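Local atomic coordinates of putative signal transduction protein with CBS domains (Kribbella flavida, PDB entry 4NOC), a protein that is of unknown function but carries two CBS domains, a module that often binds adenosine-containing ligands, and may act in signal transduction. Residues D108-V111 / L112-A115. Sequence-based numbering, arbitrary orientation.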
ATOM      1  N   ASP A 108     -21.164  -0.360 -11.579  1.00 31.08           N
ATOM      2  CA  ASP A 108     -21.516   0.703 -12.518  1.00 32.00           C
ATOM      3  C   ASP A 108     -21.211   2.125 -12.050  1.00 36.63           C
ATOM      4  O   ASP A 108     -21.647   3.088 -12.692  1.00 35.98           O
ATOM      5  CB  ASP A 108     -22.955   0.600 -13.011  1.00 37.21           C
ATOM      6  CG  ASP A 108     -23.938   0.387 -11.892  1.00 49.60           C
ATOM      7  OD1 ASP A 108     -23.554   0.560 -10.714  1.00 48.13           O
ATOM      8  OD2 ASP A 108     -25.102   0.052 -12.197  1.00 61.50           O
ATOM      9  N   ASP A 109     -20.463   2.267 -10.955  1.00 27.94           N
ATOM     10  CA  ASP A 109     -19.978   3.585 -10.560  1.00 26.53           C
ATOM     11  C   ASP A 109     -19.133   4.205 -11.681  1.00 35.47           C
ATOM     12  O   ASP A 109     -18.397   3.494 -12.377  1.00 30.59           O
ATOM     13  CB  ASP A 109     -19.077   3.475  -9.335  1.00 24.66           C
ATOM     14  CG  ASP A 109     -19.849   3.412  -8.049  1.00 29.24           C
ATOM     15  OD1 ASP A 109     -21.098   3.477  -8.088  1.00 26.89           O
ATOM     16  OD2 ASP A 109     -19.191   3.327  -6.992  1.00 28.37           O
ATOM     17  N   THR A 110     -19.191   5.530 -11.817  1.00 34.28           N
ATOM     18  CA  THR A 110     -18.345   6.234 -12.789  1.00 27.85           C
ATOM     19  C   THR A 110     -16.965   6.455 -12.229  1.00 30.22           C
ATOM     20  O   THR A 110     -16.726   6.272 -11.030  1.00 37.58           O
ATOM     21  CB  THR A 110     -18.916   7.602 -13.155  1.00 27.07           C
ATOM     22  OG1 THR A 110     -18.935   8.428 -11.983  1.00 28.95           O
ATOM     23  CG2 THR A 110     -20.362   7.453 -13.728  1.00 29.74           C
ATOM     24  N   VAL A 111     -16.046   6.827 -13.110  1.00 26.18           N
ATOM     25  CA  VAL A 111     -14.673   7.146 -12.717  1.00 27.46           C
ATOM     26  C   VAL A 111     -14.661   8.306 -11.710  1.00 26.35           C
ATOM     27  O   VAL A 111     -13.909   8.285 -10.743  1.00 23.26           O
ATOM     28  CB  VAL A 111     -13.831   7.550 -13.949  1.00 30.80           C
ATOM     29  CG1 VAL A 111     -12.427   7.885 -13.541  1.00 31.98           C
ATOM     30  CG2 VAL A 111     -13.803   6.426 -14.945  1.00 36.20           C
ATOM     31  N   LEU A 112     -15.505   9.311 -11.946  1.00 24.67           N
ATOM     32  CA  LEU A 112     -15.604  10.459 -11.048  1.00 30.35           C
ATOM     33  C   LEU A 112     -16.035   9.993  -9.659  1.00 29.16           C
ATOM     34  O   LEU A 112     -15.440  10.387  -8.660  1.00 26.50           O
ATOM     35  CB  LEU A 112     -16.588  11.496 -11.604  1.00 33.48           C
ATOM     36  CG  LEU A 112     -16.768  12.791 -10.800  1.00 36.27           C
ATOM     37  CD1 LEU A 112     -15.443  13.471 -10.575  1.00 26.58           C
ATOM     38  CD2 LEU A 112     -17.730  13.748 -11.495  1.00 42.29           C
ATOM     39  N   GLU A 113     -17.051   9.129  -9.602  1.00 26.20           N
ATOM     40  CA  GLU A 113     -17.518   8.614  -8.313  1.00 23.36           C
ATOM     41  C   GLU A 113     -16.422   7.862  -7.585  1.00 26.86           C
ATOM     42  O   GLU A 113     -16.189   8.083  -6.391  1.00 28.78           O
ATOM     43  CB  GLU A 113     -18.764   7.748  -8.488  1.00 24.30           C
ATOM     44  CG  GLU A 113     -19.971   8.582  -8.907  1.00 26.18           C
ATOM     45  CD  GLU A 113     -21.111   7.764  -9.490  1.00 32.79           C
ATOM     46  OE1 GLU A 113     -20.891   6.589  -9.845  1.00 35.07           O
ATOM     47  OE2 GLU A 113     -22.235   8.309  -9.580  1.00 34.37           O
ATOM     48  N   VAL A 114     -15.742   6.975  -8.298  1.00 27.63           N
ATOM     49  CA  VAL A 114     -14.681   6.195  -7.668  1.00 27.13           C
ATOM     50  C   VAL A 114     -13.577   7.115  -7.176  1.00 24.26           C
ATOM     51  O   VAL A 114     -13.037   6.928  -6.078  1.00 21.75           O
ATOM     52  CB  VAL A 114     -14.124   5.118  -8.620  1.00 25.06           C
ATOM     53  CG1 VAL A 114     -12.916   4.434  -8.017  1.00 22.27           C
ATOM     54  CG2 VAL A 114     -15.219   4.085  -8.899  1.00 25.09           C
ATOM     55  N   ALA A 115     -13.260   8.130  -7.972  1.00 27.69           N
ATOM     56  CA  ALA A 115     -12.222   9.076  -7.575  1.00 26.52           C
ATOM     57  C   ALA A 115     -12.662   9.800  -6.311  1.00 24.32           C
ATOM     58  O   ALA A 115     -11.870  10.015  -5.383  1.00 28.39           O
ATOM     59  CB  ALA A 115     -11.945  10.081  -8.706  1.00 25.13           C
TER
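The carboxylate of Glu113 turns one face to Thr110. Thr110 N and OG1 both lie on this side, and OG1 is 3.4 Å from Glu113 CD. Thr110 N donates to Glu113 OE1 at 2.8 Å, coming from above the plane, 41° out of it. Asp109 CA sits at the edge, beyond OE1. The Asp109 carboxylate lies beyond OE1 on the opposite side of the plane from Thr110, turned 74° from it. Asp109 OD1 is 3.6 Å from Glu113 OE1, so the two like charges may raise the affinity of one group for a proton. In return, Glu113 N donates to Thr110 OG1 at 3.1 Å. Thr110 OG1 stands between its own backbone N and carbonyl carbon (chi1 63°), where it can accept this bond. Together the two bonds form a capping box, with Thr110 as N-cap. With an alanine in place of the glutamate, Thr110 N is likely to lose its carboxylate acceptor. The first helical turn follows: Val114 N bonds to Thr110 O, and Ala115 N to Val111 O. The cap starts helix 111-121, just after strand 104-106. Val111 and Val114 pack on Met9 of helix 6-9, while Leu112 meets Leu70 of the second subunit.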